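4-hydroxythreonine-4-phosphate dehydrogenase (Legionella pneumophila subsp. pneumophila, PDB 6XMY) probably catalyses the NAD(P)-dependent oxidation of 4-(phosphooxy)-L-threonine, a late step in the synthesis of pyridoxine 5'-phosphate. Local coordinates at residues Ile57-Tyr62 with Leu75-Val80; Leu35-Leu40 with Phe68-Gly73; Pro11-Ser16 with Gly113-Leu118; Gly17-Ile22 with Ala97-Leu102. All blocks are in the same frame, centred on the assembly; numbering follows the deposited sequence.

Contact 1 of 4, residues Ile57-Tyr62 with Leu75-Val80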
# COMPACT_ATOMS: atom_id res chain seq x y z
N ILE A 57 -22.77 1.58 -15.94
CA ILE A 57 -22.30 2.62 -15.03
C ILE A 57 -22.52 3.97 -15.70
O ILE A 57 -22.29 4.12 -16.90
CB ILE A 57 -20.80 2.43 -14.71
CG1 ILE A 57 -20.58 1.12 -13.97
CG2 ILE A 57 -20.27 3.60 -13.90
CD1 ILE A 57 -19.13 0.72 -13.86
N LYS A 58 -22.96 4.94 -14.91
CA LYS A 58 -23.06 6.32 -15.38
C LYS A 58 -21.85 7.09 -14.87
O LYS A 58 -21.61 7.16 -13.66
CB LYS A 58 -24.36 6.96 -14.92
CG LYS A 58 -25.59 6.35 -15.59
CD LYS A 58 -26.87 6.85 -14.98
CE LYS A 58 -28.07 6.07 -15.49
NZ LYS A 58 -28.16 6.12 -16.97
N PHE A 59 -21.09 7.66 -15.79
CA PHE A 59 -19.85 8.34 -15.45
C PHE A 59 -20.07 9.84 -15.36
O PHE A 59 -20.72 10.44 -16.23
CB PHE A 59 -18.78 8.05 -16.50
CG PHE A 59 -18.36 6.60 -16.54
CD1 PHE A 59 -17.35 6.13 -15.72
CD2 PHE A 59 -19.00 5.71 -17.39
CE1 PHE A 59 -16.97 4.80 -15.76
CE2 PHE A 59 -18.62 4.38 -17.44
CZ PHE A 59 -17.61 3.93 -16.62
N LEU A 60 -19.52 10.45 -14.32
CA LEU A 60 -19.53 11.89 -14.16
C LEU A 60 -18.09 12.38 -14.15
O LEU A 60 -17.21 11.75 -13.56
CB LEU A 60 -20.18 12.28 -12.83
CG LEU A 60 -21.66 11.92 -12.65
CD1 LEU A 60 -22.08 12.09 -11.20
CD2 LEU A 60 -22.53 12.76 -13.56
N GLU A 61 -17.83 13.51 -14.80
CA GLU A 61 -16.53 14.13 -14.67
C GLU A 61 -16.47 14.95 -13.38
O GLU A 61 -17.40 15.68 -13.04
CB GLU A 61 -16.22 15.01 -15.88
CG GLU A 61 -16.07 14.17 -17.15
CD GLU A 61 -15.54 14.97 -18.32
OE1 GLU A 61 -15.09 16.11 -18.11
OE2 GLU A 61 -15.58 14.44 -19.45
N TYR A 62 -15.36 14.80 -12.67
CA TYR A 62 -15.19 15.46 -11.38
C TYR A 62 -15.32 16.97 -11.50
O TYR A 62 -14.79 17.59 -12.43
CB TYR A 62 -13.81 15.14 -10.79
CG TYR A 62 -13.57 15.92 -9.53
CD1 TYR A 62 -14.18 15.56 -8.34
CD2 TYR A 62 -12.76 17.05 -9.53
CE1 TYR A 62 -13.99 16.29 -7.17
CE2 TYR A 62 -12.56 17.79 -8.38
CZ TYR A 62 -13.17 17.40 -7.20
OH TYR A 62 -12.97 18.14 -6.06
N LEU A 75 -20.08 6.81 -11.19
CA LEU A 75 -18.66 6.82 -10.89
C LEU A 75 -18.11 8.16 -11.37
O LEU A 75 -18.30 8.53 -12.54
CB LEU A 75 -17.94 5.67 -11.59
CG LEU A 75 -16.55 5.39 -11.04
CD1 LEU A 75 -16.59 4.97 -9.58
CD2 LEU A 75 -15.93 4.31 -11.89
N THR A 76 -17.46 8.88 -10.47
CA THR A 76 -16.89 10.18 -10.77
C THR A 76 -15.42 10.01 -11.10
O THR A 76 -14.69 9.33 -10.37
CB THR A 76 -17.10 11.14 -9.60
OG1 THR A 76 -18.51 11.37 -9.43
CG2 THR A 76 -16.39 12.47 -9.85
N VAL A 77 -14.99 10.62 -12.21
CA VAL A 77 -13.66 10.43 -12.76
C VAL A 77 -13.00 11.78 -12.93
O VAL A 77 -13.62 12.74 -13.42
CB VAL A 77 -13.74 9.70 -14.13
CG1 VAL A 77 -12.35 9.51 -14.73
CG2 VAL A 77 -14.50 8.37 -14.00
N TRP A 78 -11.71 11.86 -12.55
CA TRP A 78 -10.80 12.94 -12.92
C TRP A 78 -10.03 12.44 -14.14
O TRP A 78 -9.10 11.65 -14.00
CB TRP A 78 -9.83 13.25 -11.76
CG TRP A 78 -8.89 14.40 -12.05
CD1 TRP A 78 -7.99 14.49 -13.08
CD2 TRP A 78 -8.75 15.62 -11.31
NE1 TRP A 78 -7.31 15.68 -13.02
CE2 TRP A 78 -7.76 16.40 -11.95
CE3 TRP A 78 -9.38 16.14 -10.16
CZ2 TRP A 78 -7.37 17.66 -11.48
CZ3 TRP A 78 -8.99 17.41 -9.70
CH2 TRP A 78 -8.00 18.15 -10.36
N PRO A 79 -10.40 12.85 -15.34
CA PRO A 79 -9.82 12.23 -16.54
C PRO A 79 -8.34 12.57 -16.71
O PRO A 79 -7.91 13.71 -16.53
CB PRO A 79 -10.65 12.82 -17.68
CG PRO A 79 -11.96 13.19 -17.02
CD PRO A 79 -11.53 13.74 -15.69
N VAL A 80 -7.57 11.54 -17.05
CA VAL A 80 -6.16 11.67 -17.41
C VAL A 80 -5.97 10.78 -18.63
O VAL A 80 -6.29 9.59 -18.57
CB VAL A 80 -5.24 11.18 -16.28
CG1 VAL A 80 -3.78 11.37 -16.66
CG2 VAL A 80 -5.56 11.88 -14.95

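Contact 2 of 4, residues Leu35-Leu40 with Phe68-Gly73. With EDO (1,2-ethanediol), chain H; PO4 (phosphate ion), chain D.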
# COMPACT_ATOMS: atom_id res chain seq x y z
N LEU A 35 -19.22 4.67 -1.37
CA LEU A 35 -17.94 5.14 -0.86
C LEU A 35 -17.55 6.40 -1.61
O LEU A 35 -17.69 6.46 -2.84
CB LEU A 35 -16.87 4.06 -1.02
CG LEU A 35 -17.07 2.80 -0.16
CD1 LEU A 35 -16.22 1.65 -0.67
CD2 LEU A 35 -16.75 3.09 1.30
N PRO A 36 -17.10 7.43 -0.93
CA PRO A 36 -16.93 8.74 -1.58
C PRO A 36 -15.61 8.83 -2.33
O PRO A 36 -14.59 9.32 -1.84
CB PRO A 36 -16.97 9.71 -0.40
CG PRO A 36 -16.39 8.91 0.73
CD PRO A 36 -16.87 7.51 0.53
N VAL A 37 -15.62 8.31 -3.56
CA VAL A 37 -14.40 8.13 -4.33
C VAL A 37 -14.46 8.92 -5.62
O VAL A 37 -15.53 9.15 -6.20
CB VAL A 37 -14.11 6.64 -4.61
CG1 VAL A 37 -13.97 5.88 -3.30
CG2 VAL A 37 -15.21 6.04 -5.49
N VAL A 38 -13.28 9.35 -6.07
CA VAL A 38 -13.08 9.95 -7.39
C VAL A 38 -11.93 9.20 -8.03
O VAL A 38 -10.88 9.02 -7.40
CB VAL A 38 -12.75 11.45 -7.26
CG1 VAL A 38 -12.32 12.02 -8.62
CG2 VAL A 38 -13.96 12.22 -6.70
N ILE A 39 -12.12 8.72 -9.26
CA ILE A 39 -11.16 7.86 -9.93
C ILE A 39 -10.25 8.69 -10.82
O ILE A 39 -10.74 9.41 -11.70
CB ILE A 39 -11.86 6.79 -10.78
CG1 ILE A 39 -12.96 6.08 -9.99
CG2 ILE A 39 -10.84 5.82 -11.36
CD1 ILE A 39 -12.51 5.48 -8.67
N LEU A 40 -8.94 8.56 -10.63
CA LEU A 40 -7.96 9.12 -11.55
C LEU A 40 -7.69 8.09 -12.64
O LEU A 40 -7.19 7.00 -12.34
CB LEU A 40 -6.64 9.36 -10.83
CG LEU A 40 -6.46 10.59 -9.98
CD1 LEU A 40 -5.13 10.44 -9.27
CD2 LEU A 40 -6.50 11.87 -10.85
N PHE A 68 -20.09 15.92 -2.63
CA PHE A 68 -19.15 14.89 -2.19
C PHE A 68 -19.84 13.59 -1.79
O PHE A 68 -19.14 12.60 -1.52
CB PHE A 68 -18.29 15.43 -1.05
CG PHE A 68 -17.31 16.50 -1.47
CD1 PHE A 68 -17.04 16.74 -2.81
CD2 PHE A 68 -16.64 17.27 -0.52
CE1 PHE A 68 -16.14 17.71 -3.20
CE2 PHE A 68 -15.73 18.24 -0.90
CZ PHE A 68 -15.48 18.47 -2.25
N LYS A 69 -21.17 13.56 -1.75
CA LYS A 69 -21.89 12.33 -1.43
C LYS A 69 -21.96 11.44 -2.67
O LYS A 69 -22.40 11.89 -3.73
CB LYS A 69 -23.31 12.67 -0.97
CG LYS A 69 -24.13 11.47 -0.51
CD LYS A 69 -25.57 11.88 -0.21
CE LYS A 69 -26.39 10.69 0.27
NZ LYS A 69 -27.77 11.11 0.67
N LYS A 70 -21.54 10.19 -2.52
CA LYS A 70 -21.53 9.22 -3.60
C LYS A 70 -22.88 8.52 -3.69
O LYS A 70 -23.46 8.13 -2.68
CB LYS A 70 -20.45 8.18 -3.33
CG LYS A 70 -20.49 6.94 -4.22
CD LYS A 70 -19.77 7.16 -5.52
CE LYS A 70 -19.52 5.86 -6.26
NZ LYS A 70 -20.80 5.15 -6.55
N LYS A 71 -23.37 8.35 -4.92
CA LYS A 71 -24.60 7.61 -5.18
C LYS A 71 -24.27 6.34 -5.96
O LYS A 71 -23.43 6.37 -6.87
CB LYS A 71 -25.60 8.45 -5.97
CG LYS A 71 -25.98 9.76 -5.28
CD LYS A 71 -26.70 9.51 -3.96
CE LYS A 71 -28.16 9.13 -4.19
NZ LYS A 71 -28.97 9.18 -2.93
N ALA A 72 -24.94 5.25 -5.60
CA ALA A 72 -24.74 3.98 -6.29
C ALA A 72 -25.10 4.10 -7.76
O ALA A 72 -26.06 4.80 -8.13
CB ALA A 72 -25.59 2.90 -5.63
N GLY A 73 -24.33 3.43 -8.62
CA GLY A 73 -24.56 3.45 -10.05
C GLY A 73 -23.83 4.55 -10.80
O GLY A 73 -23.83 4.54 -12.04
C1 EDO H . -18.09 11.36 -5.86
O1 EDO H . -19.34 12.00 -5.61
C2 EDO H . -17.20 11.49 -4.63
O2 EDO H . -17.97 11.14 -3.47
P PO4 D . -21.77 18.01 -0.07
O1 PO4 D . -23.07 17.66 -0.74
O2 PO4 D . -21.88 19.39 0.54
O3 PO4 D . -20.64 18.00 -1.07
O4 PO4 D . -21.49 17.04 1.06

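Contact 3 of 4, residues Pro11-Ser16 with Gly113-Leu118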
# COMPACT_ATOMS: atom_id res chain seq x y z
N PRO A 11 -13.56 14.00 -1.01
CA PRO A 11 -13.55 12.62 -1.49
C PRO A 11 -12.17 11.99 -1.42
O PRO A 11 -11.14 12.66 -1.33
CB PRO A 11 -14.01 12.73 -2.95
CG PRO A 11 -14.68 14.07 -3.05
CD PRO A 11 -13.96 14.95 -2.06
N LEU A 12 -12.18 10.66 -1.47
CA LEU A 12 -10.97 9.87 -1.59
C LEU A 12 -10.60 9.79 -3.06
O LEU A 12 -11.47 9.59 -3.92
CB LEU A 12 -11.23 8.45 -1.07
CG LEU A 12 -11.86 8.38 0.33
CD1 LEU A 12 -12.43 6.98 0.62
CD2 LEU A 12 -10.85 8.76 1.38
N LEU A 13 -9.32 9.94 -3.37
CA LEU A 13 -8.84 9.88 -4.75
C LEU A 13 -8.23 8.51 -5.00
O LEU A 13 -7.37 8.06 -4.24
CB LEU A 13 -7.80 10.97 -4.98
CG LEU A 13 -7.39 11.28 -6.41
CD1 LEU A 13 -8.60 11.73 -7.22
CD2 LEU A 13 -6.30 12.36 -6.41
N ILE A 14 -8.69 7.84 -6.06
CA ILE A 14 -8.25 6.48 -6.37
C ILE A 14 -7.43 6.52 -7.64
O ILE A 14 -7.96 6.85 -8.71
CB ILE A 14 -9.43 5.51 -6.54
CG1 ILE A 14 -10.53 5.76 -5.51
CG2 ILE A 14 -8.94 4.04 -6.54
CD1 ILE A 14 -10.12 5.62 -4.08
N SER A 15 -6.14 6.19 -7.55
CA SER A 15 -5.37 5.97 -8.78
C SER A 15 -5.75 4.63 -9.38
O SER A 15 -5.60 3.59 -8.73
CB SER A 15 -3.87 5.99 -8.50
OG SER A 15 -3.19 5.40 -9.59
N SER A 16 -6.24 4.64 -10.61
CA SER A 16 -6.65 3.41 -11.27
C SER A 16 -5.49 2.55 -11.76
O SER A 16 -5.74 1.44 -12.24
CB SER A 16 -7.66 3.71 -12.38
OG SER A 16 -7.09 4.47 -13.43
N GLY A 113 -4.73 19.04 -0.19
CA GLY A 113 -5.98 18.88 0.51
C GLY A 113 -7.21 18.81 -0.36
O GLY A 113 -8.33 18.84 0.17
N GLU A 114 -7.05 18.72 -1.68
CA GLU A 114 -8.20 18.64 -2.58
C GLU A 114 -8.96 17.34 -2.37
O GLU A 114 -10.17 17.28 -2.61
CB GLU A 114 -7.73 18.75 -4.03
CG GLU A 114 -7.12 20.08 -4.37
CD GLU A 114 -8.17 21.17 -4.41
OE1 GLU A 114 -9.26 20.91 -4.95
OE2 GLU A 114 -7.90 22.27 -3.88
N PHE A 115 -8.25 16.31 -1.94
CA PHE A 115 -8.83 15.01 -1.64
C PHE A 115 -8.28 14.56 -0.30
O PHE A 115 -7.19 14.98 0.10
CB PHE A 115 -8.55 14.01 -2.77
CG PHE A 115 -9.17 14.43 -4.06
CD1 PHE A 115 -10.48 14.08 -4.36
CD2 PHE A 115 -8.50 15.26 -4.94
CE1 PHE A 115 -11.09 14.51 -5.52
CE2 PHE A 115 -9.10 15.69 -6.11
CZ PHE A 115 -10.40 15.31 -6.40
N SER A 116 -9.05 13.75 0.41
CA SER A 116 -8.74 13.46 1.80
C SER A 116 -7.75 12.32 1.97
O SER A 116 -7.20 12.15 3.07
CB SER A 116 -10.02 13.14 2.57
OG SER A 116 -10.72 12.10 1.95
N ALA A 117 -7.52 11.53 0.93
CA ALA A 117 -6.61 10.39 0.99
C ALA A 117 -6.44 9.87 -0.43
O ALA A 117 -7.27 10.13 -1.30
CB ALA A 117 -7.16 9.27 1.88
N LEU A 118 -5.37 9.10 -0.62
CA LEU A 118 -5.07 8.46 -1.89
C LEU A 118 -5.12 6.95 -1.71
O LEU A 118 -4.56 6.41 -0.75
CB LEU A 118 -3.67 8.87 -2.36
CG LEU A 118 -3.23 8.35 -3.73
CD1 LEU A 118 -4.13 8.89 -4.84
CD2 LEU A 118 -1.79 8.72 -3.98

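Contact 4 of 4, residues Gly17-Ile22 with Ala97-Leu102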
# COMPACT_ATOMS: atom_id res chain seq x y z
N GLY A 17 -4.24 3.02 -11.66
CA GLY A 17 -3.10 2.13 -11.81
C GLY A 17 -2.80 1.73 -13.25
O GLY A 17 -3.12 2.44 -14.21
N GLU A 18 -2.15 0.58 -13.39
CA GLU A 18 -1.77 0.08 -14.71
C GLU A 18 -3.01 -0.18 -15.56
O GLU A 18 -3.87 -0.98 -15.15
CB GLU A 18 -0.94 -1.20 -14.55
CG GLU A 18 -0.80 -2.02 -15.81
CD GLU A 18 -0.26 -1.24 -16.99
OE1 GLU A 18 -0.83 -1.37 -18.08
OE2 GLU A 18 0.73 -0.50 -16.82
N PRO A 19 -3.18 0.50 -16.69
CA PRO A 19 -4.48 0.46 -17.38
C PRO A 19 -4.79 -0.89 -17.99
O PRO A 19 -5.98 -1.22 -18.14
CB PRO A 19 -4.36 1.55 -18.45
CG PRO A 19 -2.88 1.72 -18.65
CD PRO A 19 -2.26 1.47 -17.31
N ALA A 20 -3.77 -1.69 -18.35
CA ALA A 20 -4.00 -2.99 -18.96
C ALA A 20 -4.32 -4.06 -17.92
O ALA A 20 -4.72 -5.17 -18.31
CB ALA A 20 -2.77 -3.42 -19.76
N GLY A 21 -4.14 -3.77 -16.64
CA GLY A 21 -4.40 -4.70 -15.57
C GLY A 21 -5.77 -4.51 -14.95
O GLY A 21 -6.65 -3.85 -15.50
N ILE A 22 -5.94 -5.09 -13.75
CA ILE A 22 -7.26 -5.09 -13.11
C ILE A 22 -7.57 -3.81 -12.36
O ILE A 22 -8.69 -3.68 -11.84
CB ILE A 22 -7.48 -6.31 -12.18
CG1 ILE A 22 -6.41 -6.37 -11.08
CG2 ILE A 22 -7.58 -7.59 -13.00
CD1 ILE A 22 -6.73 -7.38 -9.99
N ALA A 97 4.17 6.51 -18.77
CA ALA A 97 4.12 7.90 -18.32
C ALA A 97 2.73 8.27 -17.81
O ALA A 97 2.61 9.05 -16.85
CB ALA A 97 4.56 8.83 -19.45
N TYR A 98 1.69 7.71 -18.42
CA TYR A 98 0.33 7.91 -17.93
C TYR A 98 0.19 7.42 -16.50
O TYR A 98 -0.38 8.11 -15.64
CB TYR A 98 -0.64 7.19 -18.86
CG TYR A 98 -1.96 6.79 -18.26
CD1 TYR A 98 -3.03 7.68 -18.20
CD2 TYR A 98 -2.16 5.51 -17.77
CE1 TYR A 98 -4.25 7.30 -17.67
CE2 TYR A 98 -3.37 5.12 -17.24
CZ TYR A 98 -4.42 6.02 -17.19
OH TYR A 98 -5.63 5.64 -16.67
N VAL A 99 0.70 6.21 -16.21
CA VAL A 99 0.63 5.67 -14.85
C VAL A 99 1.35 6.60 -13.88
O VAL A 99 0.83 6.91 -12.80
CB VAL A 99 1.19 4.24 -14.80
CG1 VAL A 99 1.29 3.78 -13.36
CG2 VAL A 99 0.31 3.29 -15.62
N MET A 100 2.55 7.05 -14.26
CA MET A 100 3.28 7.96 -13.39
C MET A 100 2.54 9.27 -13.20
O MET A 100 2.65 9.89 -12.14
CB MET A 100 4.70 8.19 -13.90
CG MET A 100 5.57 6.93 -13.91
SD MET A 100 5.61 6.00 -12.36
CE MET A 100 6.28 7.24 -11.28
N GLU A 101 1.78 9.70 -14.21
CA GLU A 101 0.98 10.92 -14.06
C GLU A 101 -0.12 10.72 -13.03
O GLU A 101 -0.39 11.63 -12.23
CB GLU A 101 0.38 11.35 -15.40
CG GLU A 101 -0.20 12.77 -15.36
CD GLU A 101 0.87 13.84 -15.22
OE1 GLU A 101 2.00 13.61 -15.70
OE2 GLU A 101 0.59 14.89 -14.60
N LEU A 102 -0.75 9.54 -13.00
CA LEU A 102 -1.73 9.25 -11.96
C LEU A 102 -1.10 9.36 -10.58
O LEU A 102 -1.70 9.94 -9.66
CB LEU A 102 -2.30 7.84 -12.15
CG LEU A 102 -2.92 7.46 -13.50
CD1 LEU A 102 -3.49 6.04 -13.42
CD2 LEU A 102 -3.99 8.45 -13.93
O HOH W 1 -5.53 3.30 -15.38

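Contact 1 of 4, residues Ile57-Tyr62 with Leu75-Val80
Phe59 turns one edge of its ring to the neighbouring strand: CG2 of Val77 lies near the ring plane, 4.0 Å from Phe59 CD1, while Phe59 CE1 touches CD2 of Leu75. One face of the same ring is taken by Ile57 CG2, which sits over its centre and also touches Leu75 CB, the three groups packing on one another. At the other end, the rings of Tyr62 and Trp78 run nearly parallel, planes at 22°, but slid so far that they barely overlap; the touch is Tyr62 CD2 against Trp78 CE3 at 3.6 Å. Thr76 CG2 comes in at the edge of the tyrosine ring and packs on Tyr62 CB, 3.8 Å away. Both aromatic side chains extend with CG anti to the backbone N (chi1 174° in Tyr62, -178° in Trp78), which carries each ring out far enough to meet the other. Between these groups the two backbones pair as parallel strands. Leu75 N binds Lys58 O, Leu60 N binds Leu75 O (2.9 Å), Val77 N binds Leu60 O at 2.8 Å, and Tyr62 N binds Val77 O. Phe59, Leu75 and Val77 share the face covered by helices 23-29 and 43-52; Leu60 and Thr76 lie on the other. Ring contact between Tyr62 and Phe115 continues the aromatic cluster inward. This is a parallel edge pairing, with 58-61, the outermost strand within this chain, beside 74-79, in the alpha/beta architecture of the PdxA family.

Contact 2 of 4, residues Leu35-Leu40 with Phe68-Gly73
Pro36 sits at the centre of an inverse gamma turn, closed by a weak bond from Val37 N to Leu35 O, and this tight bend meets the irregular backbone of 68-73 most closely at Lys70. The lysine does the touching with its aliphatic part. Its CG, anti to the backbone N (chi1 168°), lies 3.2 Å from Leu35 O, and CB packs 4.0 Å from Pro36 CA. A bend at chi2 (85°) then curls the chain round Leu35 O, and CE passes loosely by Val37 CG2. Another bend at chi4 helps bring NZ to Lys71 O at 2.9 Å, where it arrives above the carbonyl plane. The same ammonium group is hydrogen-bonded to the carbonyls of Ala31, Thr33 and Tyr74; it faces four backbone oxygens, which its three N-H must share, and this probably favours its protonated form. On the proline's side, Pro36 CB lies 3.8 Å from Phe68 O. A molecule of 1,2-ethanediol slips in beside this pair: its O2 donates to Phe68 O at 2.7 Å and comes close to Pro36 CA, while its C2 touches Val38 CG2. Phe68 N in turn gives a straight bond to O3 of a phosphate ion (2.7 Å, 166°), and the same oxygen approaches the phenylalanine ring obliquely. His6 of the polyhistidine tag stacks on Phe68 and also binds the phosphate. Both small molecules probably come from the crystallisation liquor. The inverse gamma turn at Pro36 leads into parallel strand 37-41, and the Lys70 ammonium joins backbone carbonyls of the loop before strand 74-79 to those before the turn.

Contact 3 of 4, residues Pro11-Ser16 with Gly113-Leu118
Parallel strand pairing in the buried interior joins 11-16 to 113-118, where the chain, having left helix 96-111, comes alongside strand 12-15. Two backbone bonds cross: Ser116 N to Pro11 O at 2.9 Å, and Leu13 N to Ala117 O, also 2.9 Å. Leu118 CA adds a CH...O contact to Leu13 O. The main side-chain meeting is between Leu13 and Phe115. In Leu13, chi1 of -167° brings CG to the ring side and chi2 near 60° sets CD1 over the middle of the phenylalanine ring, 3.9 Å from the centroid and only 3° off the normal: a well-centred CH-pi contact. CD2 of Leu13 meets Phe115 CD2, and its CB rests on Phe115 CB. At the ring's edge lies the Pro11 carbonyl group, whose oxygen is 3.4 Å from Phe115 CD1. On the opposite side of the sheet from Leu13, Leu12 CD2 reaches across to Ala117 CB at 3.8 Å and to Ser116 OG. Ser116 OG is hydrogen-bonded to Asn10 O, in the chain leading to strand 12-15. Leu118 bends CD1 back towards Leu13 O; its side chain lies about 4 Å from that of Arg294, and the Ser15 side chain about 5 Å from that of His138, both predicted to bind substrate. Gly113, with positive phi, ends the helix in a Schellman motif and starts the turn into this pairing. Strand 37-41 flanks 12-15 on its other edge; helix 314-328 packs on Leu12 and Ala117, while helix 96-111 lies against Leu13 and Ser15.

Contact 4 of 4, residues Gly17-Ile22 with Ala97-Leu102
Tyr98 holds its CG anti to the backbone N (chi1 155°), which swings the ring out from the helix to Pro19, and Val99, with CG2 anti to its carbonyl carbon, turns that methyl to the same proline. The ring atom Tyr98 CE2 meets Pro19 CG at 3.7 Å, an oblique approach, the proline and the tyrosine lying alongside with their ends pointing opposite ways. Val99 CG2 lies 3.6 Å from Pro19 CD and also touches Glu18 CA. One turn further along, Leu102 CD1 closes on Gly17 N at 3.6 Å. The polar link is a water: it donates to Gly17 O (2.8 Å) and is hydrogen-bonded to Tyr98 OH, lying in the plane of the tyrosine ring at its edge. Asp42 N is a further partner of that hydroxyl. Ala20 N bonds to Glu18 OE1 (3.0 Å) on its anti side, 30° out of the carboxylate plane, adding to the type I turn from Glu18 to Gly21. Ile22 belongs to the NAD pocket, and Val123 and Thr301, which bind NAD, border Val99 and Glu18. The loop runs from strand 12-15 to helix 23-29; Pro19 and Tyr98 meet helix 43-52, Glu18 and Val99 helix 125-130.

In the fold
Contacts 1, 2 and 3 share one run of parallel strands, in the order 58-61, 74-79, 37-41, 12-15, 117-120. Strand 37-41 of contact 2 sits in the middle: Trp78 N lies 2.8 Å from Ile39 O towards contact 1, and Leu40 N lies 2.8 Å from Ile14 O towards contact 3. Contacts 1 and 3 also meet directly, Tyr62 CZ being 3.6 Å from Phe115 CZ. Contact 4 follows at the C-terminal end of strand 12-15, its centre about 16 Å from those of contacts 1 and 3. It comes nearest to the cofactor, with Ile22 touching NAD; in contact 3 the Ser15 side chain is about 9 Å from NAD, and contact 1 lies away from the annotated sites.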